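Local structure of Ras GTPase-activating-like protein IQGAP2 (Homo sapiens, 5CJP) at residues Q15-L20 with L26-L31; T70-E75 with T92-V97; I129-V134 with L267-K272; K281-E286 with S291-Y296. The protein probably binds Rho-family GTPases in their GTP-bound state through a helical domain related to Ras GTPase-activating proteins. All blocks are in the same frame, centred on the assembly; numbering follows the deposited sequence.

Interaction 1 (Q15-L20 with L26-L31); sequences QQLFYL and LYLAKL
Between segments 15-20 and 26-31 the CA atoms come nearest at L20 and L28, 5.8 Å apart. The axes of these short segments, one on helix 7-23 and one on helix 25-34, approach to 9.8 Å, and their N-to-C directions make an angle of 127°, so the chain turns back on itself without the two helices lying side by side. No hydrogen bond joins the segments, and the contact is made by leucines and one aromatic ring.

L20 is its pivot. Its CB meets the branch point of L28, with L20 CB and L28 CG 3.9 Å apart, while its two methyls part, one toward L31 and one toward Y27. With CG set beside the backbone N (chi1 -65°) and the chain then extended, L20 CD1 arrives 3.8 Å from CD1 of L31, the two side chains crossing at about a right angle. The other methyl, CD2, comes in at the edge of the Y27 ring, near its plane, 3.9 Å from Y27 CD2. CG of L31, one turn on in the same helix, stands over one face of that ring, toward its rim.

This helical hairpin, two consecutive helices joined by a short turn, opens the all-helical part of the fold, and in the turn N24 OD1 accepts from the backbone N of Y27. L17 CD1 touches L28 CD1 at 4.1 Å, and helix 37-54 supplies F43 against L17 and V47 against L28. The Y27 hydroxyl is hydrogen-bonded to D364 of the second subunit, whose L370 packs on L31.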
loop_
_atom_site.group_PDB
_atom_site.type_symbol
_atom_site.label_atom_id
_atom_site.label_comp_id
_atom_site.label_asym_id
_atom_site.label_seq_id
_atom_site.Cartn_x
_atom_site.Cartn_y
_atom_site.Cartn_z
ATOM N N GLN E 15 10.545 -18.987 -3.652
ATOM C CA GLN E 15 9.751 -18.851 -4.872
ATOM C C GLN E 15 8.531 -19.771 -4.784
ATOM O O GLN E 15 7.435 -19.420 -5.228
ATOM C CB GLN E 15 10.595 -19.217 -6.100
ATOM C CG GLN E 15 11.881 -18.417 -6.249
ATOM C CD GLN E 15 12.711 -18.866 -7.450
ATOM O OE1 GLN E 15 12.973 -20.055 -7.624
ATOM N NE2 GLN E 15 13.127 -17.912 -8.280
ATOM N N GLN E 16 8.735 -20.956 -4.213
ATOM C CA GLN E 16 7.652 -21.914 -4.031
ATOM C C GLN E 16 6.610 -21.313 -3.089
ATOM O O GLN E 16 5.405 -21.443 -3.322
ATOM C CB GLN E 16 8.181 -23.231 -3.441
ATOM C CG GLN E 16 8.704 -24.244 -4.458
ATOM C CD GLN E 16 7.604 -24.829 -5.335
ATOM O OE1 GLN E 16 6.656 -25.454 -4.843
ATOM N NE2 GLN E 16 7.727 -24.634 -6.643
ATOM N N LEU E 17 7.072 -20.655 -2.027
ATOM C CA LEU E 17 6.157 -20.033 -1.066
ATOM C C LEU E 17 5.336 -18.958 -1.757
ATOM O O LEU E 17 4.120 -18.867 -1.585
ATOM C CB LEU E 17 6.927 -19.406 0.110
ATOM C CG LEU E 17 6.115 -18.626 1.161
ATOM C CD1 LEU E 17 5.227 -19.585 1.953
ATOM C CD2 LEU E 17 7.071 -17.881 2.104
ATOM N N PHE E 18 5.989 -18.150 -2.568
ATOM C CA PHE E 18 5.258 -17.098 -3.239
ATOM C C PHE E 18 4.268 -17.653 -4.246
ATOM O O PHE E 18 3.164 -17.151 -4.387
ATOM C CB PHE E 18 6.250 -16.138 -3.880
ATOM C CG PHE E 18 7.075 -15.392 -2.881
ATOM C CD1 PHE E 18 6.946 -15.651 -1.518
ATOM C CD2 PHE E 18 7.951 -14.403 -3.292
ATOM C CE1 PHE E 18 7.670 -14.933 -0.581
ATOM C CE2 PHE E 18 8.683 -13.677 -2.358
ATOM C CZ PHE E 18 8.543 -13.941 -1.001
ATOM N N TYR E 19 4.671 -18.706 -4.937
ATOM C CA TYR E 19 3.821 -19.346 -5.928
ATOM C C TYR E 19 2.548 -19.931 -5.290
ATOM O O TYR E 19 1.448 -19.666 -5.733
ATOM C CB TYR E 19 4.614 -20.455 -6.623
ATOM C CG TYR E 19 3.764 -21.303 -7.533
ATOM C CD1 TYR E 19 3.114 -20.741 -8.627
ATOM C CD2 TYR E 19 3.596 -22.670 -7.293
ATOM C CE1 TYR E 19 2.316 -21.513 -9.466
ATOM C CE2 TYR E 19 2.802 -23.460 -8.128
ATOM C CZ TYR E 19 2.163 -22.879 -9.212
ATOM O OH TYR E 19 1.360 -23.647 -10.039
ATOM N N LEU E 20 2.710 -20.738 -4.255
ATOM C CA LEU E 20 1.570 -21.324 -3.585
ATOM C C LEU E 20 0.667 -20.263 -2.962
ATOM O O LEU E 20 -0.556 -20.373 -3.017
ATOM C CB LEU E 20 2.047 -22.306 -2.519
ATOM C CG LEU E 20 2.785 -23.521 -3.108
ATOM C CD1 LEU E 20 3.173 -24.489 -2.003
ATOM C CD2 LEU E 20 1.876 -24.206 -4.134
ATOM N N LEU E 26 -4.717 -23.260 -0.704
ATOM C CA LEU E 26 -5.271 -24.451 -0.064
ATOM C C LEU E 26 -4.183 -25.468 0.223
ATOM O O LEU E 26 -4.145 -26.076 1.304
ATOM C CB LEU E 26 -6.327 -25.093 -0.946
ATOM C CG LEU E 26 -7.613 -24.297 -1.101
ATOM C CD1 LEU E 26 -8.507 -25.036 -2.075
ATOM C CD2 LEU E 26 -8.299 -24.126 0.248
ATOM N N TYR E 27 -3.298 -25.655 -0.750
ATOM C CA TYR E 27 -2.213 -26.607 -0.608
ATOM C C TYR E 27 -1.147 -26.053 0.345
ATOM O O TYR E 27 -0.513 -26.805 1.096
ATOM C CB TYR E 27 -1.646 -26.942 -2.001
ATOM C CG TYR E 27 -0.494 -27.924 -1.987
ATOM C CD1 TYR E 27 -0.624 -29.175 -1.382
ATOM C CD2 TYR E 27 0.749 -27.583 -2.528
ATOM C CE1 TYR E 27 0.450 -30.068 -1.303
ATOM C CE2 TYR E 27 1.830 -28.460 -2.450
ATOM C CZ TYR E 27 1.667 -29.704 -1.833
ATOM O OH TYR E 27 2.719 -30.570 -1.737
ATOM N N LEU E 28 -0.954 -24.735 0.338
ATOM C CA LEU E 28 0.023 -24.126 1.252
ATOM C C LEU E 28 -0.467 -24.429 2.676
ATOM O O LEU E 28 0.306 -24.893 3.532
ATOM C CB LEU E 28 0.095 -22.613 1.057
ATOM C CG LEU E 28 1.446 -21.958 1.365
ATOM C CD1 LEU E 28 1.258 -20.527 1.777
ATOM C CD2 LEU E 28 2.133 -22.674 2.466
ATOM N N ALA E 29 -1.752 -24.153 2.918
ATOM C CA ALA E 29 -2.368 -24.408 4.211
ATOM C C ALA E 29 -2.125 -25.853 4.624
ATOM O O ALA E 29 -1.724 -26.124 5.760
ATOM C CB ALA E 29 -3.863 -24.141 4.148
ATOM N N LYS E 30 -2.373 -26.790 3.714
ATOM C CA LYS E 30 -2.138 -28.185 4.047
ATOM C C LYS E 30 -0.668 -28.400 4.470
ATOM O O LYS E 30 -0.395 -29.043 5.489
ATOM C CB LYS E 30 -2.489 -29.096 2.865
ATOM C CG LYS E 30 -2.266 -30.562 3.146
ATOM C CD LYS E 30 -2.155 -31.335 1.856
ATOM C CE LYS E 30 -1.692 -32.766 2.092
ATOM N NZ LYS E 30 -1.153 -33.395 0.835
ATOM N N LEU E 31 0.279 -27.869 3.700
ATOM C CA LEU E 31 1.687 -28.025 4.049
ATOM C C LEU E 31 1.940 -27.449 5.442
ATOM O O LEU E 31 2.767 -27.974 6.222
ATOM C CB LEU E 31 2.568 -27.300 3.043
ATOM C CG LEU E 31 2.638 -27.898 1.646
ATOM C CD1 LEU E 31 3.579 -27.073 0.786
ATOM C CD2 LEU E 31 3.130 -29.331 1.728
#

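Interaction 2 (T70-E75 with T92-V97); sequences TALEEE and TVIKMV
V93 sits with CG1 anti to its own backbone N (chi1 -175°) and CG2 beside it, a setting that presents both methyls to A71. CG2 makes the nearer approach, 3.6 Å from A71 CB, and CG1 lies 3.9 Å from the same A71 CB, so the small side chain is met by both branches of the valine. CG1 also passes over the backbone at 4.3 Å from L72 N. In I94 the torsion places CG1 beside the backbone N (chi1 -72°), and a second bend carries CD1 back toward the partner helix, where it touches CD1 of L72 at 4.1 Å. These two longer side chains meet obliquely, methyl against methyl.

The contact illustrates antiparallel helix packing inside the Ras-GAP-related domain. Helix 58-79 and helix 92-102 run in roughly opposite senses, with a signed crossing angle of -149° and segment axes 9.7 Å apart at closest approach. With only a CB at A71, V93 can come near the main chain, its CG2 4.1 Å from A71 C. Around this pair, F33 of helix 25-34 leans on both A71 and V93, while F68, on the same helix as A71, also packs against V93. L72 looks beyond I94 as well, into helix 200-216, where it rests on I205, V208 and L209.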
loop_
_atom_site.group_PDB
_atom_site.type_symbol
_atom_site.label_atom_id
_atom_site.label_comp_id
_atom_site.label_asym_id
_atom_site.label_seq_id
_atom_site.Cartn_x
_atom_site.Cartn_y
_atom_site.Cartn_z
ATOM N N THR E 70 -11.079 -32.400 6.339
ATOM C CA THR E 70 -10.203 -33.543 6.176
ATOM C C THR E 70 -8.951 -33.462 7.044
ATOM O O THR E 70 -8.461 -34.485 7.520
ATOM C CB THR E 70 -9.785 -33.708 4.724
ATOM O OG1 THR E 70 -8.723 -32.797 4.441
ATOM C CG2 THR E 70 -10.952 -33.407 3.805
ATOM N N ALA E 71 -8.441 -32.254 7.253
ATOM C CA ALA E 71 -7.251 -32.074 8.079
ATOM C C ALA E 71 -7.585 -32.349 9.540
ATOM O O ALA E 71 -6.787 -32.943 10.262
ATOM C CB ALA E 71 -6.687 -30.646 7.919
ATOM N N LEU E 72 -8.755 -31.901 9.985
ATOM C CA LEU E 72 -9.147 -32.151 11.367
ATOM C C LEU E 72 -9.371 -33.651 11.567
ATOM O O LEU E 72 -8.968 -34.204 12.588
ATOM C CB LEU E 72 -10.419 -31.368 11.733
ATOM C CG LEU E 72 -11.022 -31.498 13.149
ATOM C CD1 LEU E 72 -9.972 -31.333 14.244
ATOM C CD2 LEU E 72 -12.106 -30.460 13.291
ATOM N N GLU E 73 -10.001 -34.319 10.604
ATOM C CA GLU E 73 -10.219 -35.761 10.752
ATOM C C GLU E 73 -8.882 -36.474 10.619
ATOM O O GLU E 73 -8.641 -37.494 11.256
ATOM C CB GLU E 73 -11.202 -36.279 9.703
ATOM C CG GLU E 73 -12.572 -35.639 9.799
ATOM C CD GLU E 73 -13.460 -36.000 8.638
ATOM O OE1 GLU E 73 -12.965 -36.034 7.490
ATOM O OE2 GLU E 73 -14.662 -36.234 8.872
ATOM N N GLU E 74 -8.009 -35.920 9.789
ATOM C CA GLU E 74 -6.685 -36.487 9.586
ATOM C C GLU E 74 -6.004 -36.492 10.952
ATOM O O GLU E 74 -5.451 -37.499 11.390
ATOM C CB GLU E 74 -5.887 -35.616 8.617
ATOM C CG GLU E 74 -4.623 -36.254 8.096
ATOM C CD GLU E 74 -4.894 -37.248 6.990
ATOM O OE1 GLU E 74 -4.353 -38.373 7.059
ATOM O OE2 GLU E 74 -5.639 -36.904 6.047
ATOM N N GLU E 75 -6.066 -35.350 11.620
ATOM C CA GLU E 75 -5.467 -35.158 12.935
ATOM C C GLU E 75 -6.009 -36.135 13.977
ATOM O O GLU E 75 -5.247 -36.789 14.699
ATOM C CB GLU E 75 -5.738 -33.730 13.399
ATOM C CG GLU E 75 -5.225 -33.371 14.785
ATOM C CD GLU E 75 -3.729 -33.125 14.812
ATOM O OE1 GLU E 75 -3.153 -32.963 13.721
ATOM O OE2 GLU E 75 -3.134 -33.079 15.916
ATOM N N THR E 92 -2.722 -27.603 14.671
ATOM C CA THR E 92 -2.618 -26.339 13.961
ATOM C C THR E 92 -3.816 -26.030 13.082
ATOM O O THR E 92 -4.076 -24.871 12.773
ATOM C CB THR E 92 -1.267 -26.240 13.194
ATOM O OG1 THR E 92 -1.489 -25.814 11.849
ATOM C CG2 THR E 92 -0.544 -27.541 13.226
ATOM N N VAL E 93 -4.576 -27.053 12.718
ATOM C CA VAL E 93 -5.764 -26.831 11.907
ATOM C C VAL E 93 -6.784 -26.060 12.727
ATOM O O VAL E 93 -7.520 -25.251 12.200
ATOM C CB VAL E 93 -6.451 -28.143 11.491
ATOM C CG1 VAL E 93 -7.601 -27.846 10.540
ATOM C CG2 VAL E 93 -5.451 -29.064 10.856
ATOM N N ILE E 94 -6.834 -26.338 14.021
ATOM C CA ILE E 94 -7.775 -25.647 14.882
ATOM C C ILE E 94 -7.332 -24.201 15.079
ATOM O O ILE E 94 -8.152 -23.286 15.160
ATOM C CB ILE E 94 -7.894 -26.373 16.217
ATOM C CG1 ILE E 94 -8.657 -27.691 15.994
ATOM C CG2 ILE E 94 -8.604 -25.496 17.248
ATOM C CD1 ILE E 94 -10.020 -27.468 15.520
ATOM N N LYS E 95 -6.027 -23.989 15.119
ATOM C CA LYS E 95 -5.468 -22.650 15.288
ATOM C C LYS E 95 -5.857 -21.795 14.087
ATOM O O LYS E 95 -6.213 -20.621 14.220
ATOM C CB LYS E 95 -3.942 -22.740 15.382
ATOM C CG LYS E 95 -3.263 -21.525 15.972
ATOM C CD LYS E 95 -1.775 -21.761 16.097
ATOM C CE LYS E 95 -1.480 -23.032 16.909
ATOM N NZ LYS E 95 -0.049 -23.535 16.793
ATOM N N MET E 96 -5.808 -22.395 12.907
ATOM C CA MET E 96 -6.136 -21.677 11.688
ATOM C C MET E 96 -7.639 -21.477 11.578
ATOM O O MET E 96 -8.114 -20.413 11.160
ATOM C CB MET E 96 -5.612 -22.446 10.480
ATOM C CG MET E 96 -5.837 -21.740 9.160
ATOM S SD MET E 96 -4.746 -22.427 7.908
ATOM C CE MET E 96 -5.889 -22.692 6.703
ATOM N N VAL E 97 -8.387 -22.505 11.963
ATOM C CA VAL E 97 -9.833 -22.429 11.914
ATOM C C VAL E 97 -10.293 -21.277 12.771
ATOM O O VAL E 97 -11.168 -20.520 12.366
ATOM C CB VAL E 97 -10.490 -23.727 12.429
ATOM C CG1 VAL E 97 -11.957 -23.465 12.815
ATOM C CG2 VAL E 97 -10.409 -24.790 11.349
#

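Interaction 3 (I129-V134 with L267-K272); sequences INTNPV and LGSVAK
S269 brings a hydroxyl into a buried contact and yet spends it inside its own helix: OG is hydrogen-bonded to the backbone O of R265, one turn earlier. Across the contact its nearest neighbour is instead a methyl, with I129 CG2 4.1 Å from S269 OG. The serine CB stands 4.2 Å from the same I129 CG2. OG lies beside the backbone N (chi1 -73°), a setting consistent with the bond back to R265 O. T131 OG1 is the second group on this side, but at 4.4 Å from S269 OG it forms no hydrogen bond with it.

The loop that carries I129 and T131 is shaped by an Asx turn, in which N130 OD1 accepts from the backbone N of N132 at 3.0 Å, in the carbonyl plane and on a lone pair. N132 then occupies the N-cap position of helix 133-139. Within the GAP-related domain this joins residues far apart in sequence, setting the run into one helix against the flank of helix 261-278. L180 of helix 167-193 packs on both I129 and T131, and an aromatic side chain of another protein rests on S269.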
loop_
_atom_site.group_PDB
_atom_site.type_symbol
_atom_site.label_atom_id
_atom_site.label_comp_id
_atom_site.label_asym_id
_atom_site.label_seq_id
_atom_site.Cartn_x
_atom_site.Cartn_y
_atom_site.Cartn_z
ATOM N N ILE E 129 -12.721 -5.414 40.437
ATOM C CA ILE E 129 -12.943 -6.771 40.899
ATOM C C ILE E 129 -11.585 -7.407 41.222
ATOM O O ILE E 129 -10.594 -7.190 40.508
ATOM C CB ILE E 129 -13.664 -7.612 39.817
ATOM C CG1 ILE E 129 -15.003 -6.972 39.470
ATOM C CG2 ILE E 129 -13.891 -9.030 40.313
ATOM C CD1 ILE E 129 -15.627 -7.524 38.211
ATOM N N ASN E 130 -11.535 -8.166 42.310
ATOM C CA ASN E 130 -10.307 -8.850 42.717
ATOM C C ASN E 130 -10.650 -10.019 43.629
ATOM O O ASN E 130 -10.909 -9.847 44.823
ATOM C CB ASN E 130 -9.358 -7.909 43.451
ATOM C CG ASN E 130 -7.914 -8.413 43.443
ATOM O OD1 ASN E 130 -7.639 -9.573 43.740
ATOM N ND2 ASN E 130 -6.989 -7.529 43.104
ATOM N N THR E 131 -10.645 -11.211 43.052
ATOM C CA THR E 131 -10.978 -12.422 43.779
ATOM C C THR E 131 -9.823 -12.992 44.596
ATOM O O THR E 131 -9.876 -14.142 45.031
ATOM C CB THR E 131 -11.467 -13.491 42.794
ATOM O OG1 THR E 131 -10.521 -13.627 41.722
ATOM C CG2 THR E 131 -12.801 -13.081 42.213
ATOM N N ASN E 132 -8.789 -12.185 44.812
ATOM C CA ASN E 132 -7.624 -12.644 45.558
ATOM C C ASN E 132 -7.485 -11.968 46.913
ATOM O O ASN E 132 -7.034 -10.826 47.015
ATOM C CB ASN E 132 -6.352 -12.419 44.733
ATOM C CG ASN E 132 -5.116 -13.041 45.371
ATOM O OD1 ASN E 132 -5.192 -13.669 46.428
ATOM N ND2 ASN E 132 -3.971 -12.869 44.725
ATOM N N PRO E 133 -7.859 -12.686 47.982
ATOM C CA PRO E 133 -7.800 -12.210 49.365
ATOM C C PRO E 133 -6.498 -11.508 49.738
ATOM O O PRO E 133 -6.521 -10.331 50.085
ATOM C CB PRO E 133 -8.028 -13.483 50.169
ATOM C CG PRO E 133 -8.995 -14.224 49.308
ATOM C CD PRO E 133 -8.378 -14.063 47.928
ATOM N N VAL E 134 -5.371 -12.221 49.667
ATOM C CA VAL E 134 -4.083 -11.615 50.023
ATOM C C VAL E 134 -3.815 -10.332 49.254
ATOM O O VAL E 134 -3.204 -9.396 49.785
ATOM C CB VAL E 134 -2.875 -12.573 49.792
ATOM C CG1 VAL E 134 -2.909 -13.715 50.791
ATOM C CG2 VAL E 134 -2.891 -13.116 48.377
ATOM N N LEU E 267 -11.753 -7.888 33.245
ATOM C CA LEU E 267 -12.079 -8.728 32.095
ATOM C C LEU E 267 -11.578 -10.142 32.320
ATOM O O LEU E 267 -12.276 -11.117 32.030
ATOM C CB LEU E 267 -11.457 -8.162 30.828
ATOM C CG LEU E 267 -12.102 -6.854 30.411
ATOM C CD1 LEU E 267 -11.207 -6.154 29.415
ATOM C CD2 LEU E 267 -13.505 -7.127 29.836
ATOM N N GLY E 268 -10.360 -10.231 32.848
ATOM C CA GLY E 268 -9.760 -11.518 33.136
ATOM C C GLY E 268 -10.596 -12.297 34.125
ATOM O O GLY E 268 -10.762 -13.508 33.980
ATOM N N SER E 269 -11.130 -11.620 35.136
ATOM C CA SER E 269 -11.953 -12.319 36.118
ATOM C C SER E 269 -13.223 -12.878 35.475
ATOM O O SER E 269 -13.695 -13.964 35.834
ATOM C CB SER E 269 -12.312 -11.391 37.275
ATOM O OG SER E 269 -11.187 -11.165 38.108
ATOM N N VAL E 270 -13.772 -12.148 34.515
ATOM C CA VAL E 270 -14.974 -12.633 33.875
ATOM C C VAL E 270 -14.610 -13.887 33.118
ATOM O O VAL E 270 -15.317 -14.884 33.198
ATOM C CB VAL E 270 -15.567 -11.618 32.892
ATOM C CG1 VAL E 270 -16.826 -12.197 32.282
ATOM C CG2 VAL E 270 -15.875 -10.308 33.597
ATOM N N ALA E 271 -13.494 -13.843 32.395
ATOM C CA ALA E 271 -13.040 -14.992 31.619
ATOM C C ALA E 271 -12.827 -16.226 32.485
ATOM O O ALA E 271 -13.095 -17.348 32.059
ATOM C CB ALA E 271 -11.774 -14.654 30.905
ATOM N N LYS E 272 -12.339 -16.020 33.702
ATOM C CA LYS E 272 -12.109 -17.139 34.589
ATOM C C LYS E 272 -13.445 -17.757 34.997
ATOM O O LYS E 272 -13.631 -18.972 34.905
ATOM C CB LYS E 272 -11.319 -16.695 35.818
ATOM C CG LYS E 272 -10.871 -17.851 36.696
ATOM C CD LYS E 272 -10.066 -17.354 37.858
ATOM C CE LYS E 272 -9.751 -18.463 38.848
ATOM N NZ LYS E 272 -9.116 -17.885 40.079
#

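Interaction 4 (K281-E286 with S291-Y296); sequences KLFEGE and SSMNNY
F283 and N294 carry the polar part of this contact, through two hydrogen bonds between one side-chain amide and one residue's backbone. F283 N donates to N294 OD1 at 2.8 Å, with an N-H...acceptor angle of 145° and the donor tilted out of the carbonyl plane. In return N294 ND2 donates to F283 O at 3.1 Å; this bond is straighter, at 158°, uses a lone pair in the plane of the F283 carbonyl and lies close to the asparagine's own amide plane. N294 can reach because its CG stands beside the backbone N (chi1 -67°), while its backbone N is held by the O of S291.

Van der Waals contacts flank the pair. L282 CB lies against the amide carbon, 3.7 Å from N294 CG, and L282 CD2 sits beside N294 CB and the backbone O of N294, 3.5 Å from that O. L297 of the same helix touches both L282 and F283.

The third kind is Met-aromatic. M293 SD approaches the F283 ring at its edge, near the plane, 4.1 Å from F283 CE1. The ring also meets H276 edge-to-face.

A leucine in place of N294 offers neither amide donor nor acceptor, and would probably leave the N-H and C=O of F283 without these mates and the loop less firmly tied to the helix.

By addressing donor and acceptor of the same residue, the amide stands in for a peptide group of a neighbouring strand, which probably holds the backbone of F283 in place against segment 291-296 and limits its rotation.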
loop_
_atom_site.group_PDB
_atom_site.type_symbol
_atom_site.label_atom_id
_atom_site.label_comp_id
_atom_site.label_asym_id
_atom_site.label_seq_id
_atom_site.Cartn_x
_atom_site.Cartn_y
_atom_site.Cartn_z
ATOM N N LYS E 281 -16.660 -26.649 36.039
ATOM C CA LYS E 281 -15.745 -26.735 37.170
ATOM C C LYS E 281 -16.092 -25.748 38.278
ATOM O O LYS E 281 -15.962 -24.531 38.118
ATOM C CB LYS E 281 -14.306 -26.499 36.698
ATOM C CG LYS E 281 -13.609 -27.755 36.222
ATOM C CD LYS E 281 -13.026 -28.535 37.389
ATOM C CE LYS E 281 -11.707 -27.916 37.868
ATOM N NZ LYS E 281 -11.798 -26.448 38.122
ATOM N N LEU E 282 -16.526 -26.279 39.412
ATOM C CA LEU E 282 -16.885 -25.446 40.545
ATOM C C LEU E 282 -15.645 -24.960 41.289
ATOM O O LEU E 282 -14.589 -25.597 41.257
ATOM C CB LEU E 282 -17.784 -26.230 41.503
ATOM C CG LEU E 282 -19.030 -26.864 40.882
ATOM C CD1 LEU E 282 -19.807 -27.614 41.945
ATOM C CD2 LEU E 282 -19.892 -25.782 40.246
ATOM N N PHE E 283 -15.776 -23.818 41.947
ATOM C CA PHE E 283 -14.684 -23.261 42.717
ATOM C C PHE E 283 -14.516 -24.074 43.993
ATOM O O PHE E 283 -15.493 -24.534 44.577
ATOM C CB PHE E 283 -14.987 -21.809 43.063
ATOM C CG PHE E 283 -14.837 -20.872 41.905
ATOM C CD1 PHE E 283 -15.630 -19.735 41.810
ATOM C CD2 PHE E 283 -13.874 -21.100 40.927
ATOM C CE1 PHE E 283 -15.469 -18.837 40.765
ATOM C CE2 PHE E 283 -13.707 -20.207 39.880
ATOM C CZ PHE E 283 -14.511 -19.069 39.801
ATOM N N GLU E 284 -13.272 -24.265 44.410
ATOM C CA GLU E 284 -12.995 -25.016 45.620
ATOM C C GLU E 284 -11.497 -25.106 45.833
ATOM O O GLU E 284 -10.733 -24.526 45.069
ATOM C CB GLU E 284 -13.608 -26.414 45.531
ATOM C CG GLU E 284 -13.003 -27.319 44.482
ATOM C CD GLU E 284 -13.858 -28.548 44.228
ATOM O OE1 GLU E 284 -13.294 -29.604 43.882
ATOM O OE2 GLU E 284 -15.098 -28.456 44.364
ATOM N N GLY E 285 -11.098 -25.815 46.886
ATOM C CA GLY E 285 -9.691 -25.980 47.214
ATOM C C GLY E 285 -8.790 -24.840 46.781
ATOM O O GLY E 285 -8.251 -24.865 45.670
ATOM N N GLU E 286 -8.618 -23.850 47.653
ATOM C CA GLU E 286 -7.772 -22.694 47.354
ATOM C C GLU E 286 -8.645 -21.621 46.701
ATOM O O GLU E 286 -8.366 -20.432 46.787
ATOM C CB GLU E 286 -6.621 -23.106 46.420
ATOM C CG GLU E 286 -5.282 -22.418 46.677
ATOM C CD GLU E 286 -4.672 -22.744 48.035
ATOM O OE1 GLU E 286 -5.340 -22.491 49.063
ATOM O OE2 GLU E 286 -3.521 -23.240 48.067
ATOM N N SER E 291 -16.641 -19.999 46.363
ATOM C CA SER E 291 -17.656 -21.051 46.318
ATOM C C SER E 291 -19.109 -20.572 46.267
ATOM O O SER E 291 -19.994 -21.310 45.838
ATOM C CB SER E 291 -17.480 -21.990 47.512
ATOM O OG SER E 291 -17.726 -21.322 48.738
ATOM N N SER E 292 -19.366 -19.350 46.712
ATOM C CA SER E 292 -20.724 -18.833 46.681
ATOM C C SER E 292 -21.239 -18.756 45.244
ATOM O O SER E 292 -22.450 -18.696 45.010
ATOM C CB SER E 292 -20.777 -17.450 47.329
ATOM O OG SER E 292 -19.921 -16.544 46.668
ATOM N N MET E 293 -20.312 -18.775 44.285
ATOM C CA MET E 293 -20.658 -18.690 42.868
ATOM C C MET E 293 -20.943 -20.042 42.238
ATOM O O MET E 293 -21.404 -20.109 41.106
ATOM C CB MET E 293 -19.531 -18.007 42.082
ATOM C CG MET E 293 -19.256 -16.566 42.506
ATOM S SD MET E 293 -17.963 -15.676 41.572
ATOM C CE MET E 293 -18.910 -14.935 40.270
ATOM N N ASN E 294 -20.687 -21.120 42.966
ATOM C CA ASN E 294 -20.901 -22.447 42.412
ATOM C C ASN E 294 -22.313 -22.719 41.940
ATOM O O ASN E 294 -22.533 -23.581 41.082
ATOM C CB ASN E 294 -20.467 -23.511 43.410
ATOM C CG ASN E 294 -18.983 -23.497 43.641
ATOM O OD1 ASN E 294 -18.238 -22.890 42.872
ATOM N ND2 ASN E 294 -18.538 -24.161 44.695
ATOM N N ASN E 295 -23.276 -21.996 42.497
ATOM C CA ASN E 295 -24.657 -22.182 42.090
ATOM C C ASN E 295 -24.828 -21.525 40.732
ATOM O O ASN E 295 -25.467 -22.080 39.843
ATOM C CB ASN E 295 -25.605 -21.549 43.107
ATOM C CG ASN E 295 -25.471 -22.164 44.484
ATOM O OD1 ASN E 295 -25.679 -23.365 44.658
ATOM N ND2 ASN E 295 -25.124 -21.345 45.473
ATOM N N TYR E 296 -24.242 -20.340 40.575
ATOM C CA TYR E 296 -24.316 -19.618 39.309
ATOM C C TYR E 296 -23.530 -20.380 38.248
ATOM O O TYR E 296 -23.963 -20.483 37.099
ATOM C CB TYR E 296 -23.742 -18.199 39.456
ATOM C CG TYR E 296 -23.612 -17.417 38.151
ATOM C CD1 TYR E 296 -24.737 -17.001 37.435
ATOM C CD2 TYR E 296 -22.355 -17.063 37.655
ATOM C CE1 TYR E 296 -24.613 -16.239 36.253
ATOM C CE2 TYR E 296 -22.218 -16.299 36.476
ATOM C CZ TYR E 296 -23.346 -15.888 35.782
ATOM O OH TYR E 296 -23.202 -15.104 34.647
#

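Overall arrangement
The contacts form two groups; interaction 1 lies on the opposite side of the chain's centre from interactions 3 and 4, 44 and 48 Å away between centres. Interactions 1 and 2, 17 Å apart between centres, touch directly, A29 CB packing on M96 CE at 3.6 Å, so helix 25-34, which carries part of interaction 1, also packs on helix 92-102. Interactions 3 and 4, 13 Å apart between centres, have nearest atoms about 4 Å apart without touching, on consecutive helices 261-278 and 294-311. No segment contains a residue of the GTP pocket (N57, R59, E60, Y326). A bound GTP lies about 13 Å from the I94 side chain, and one, not necessarily the same, about 14 Å from that of F283.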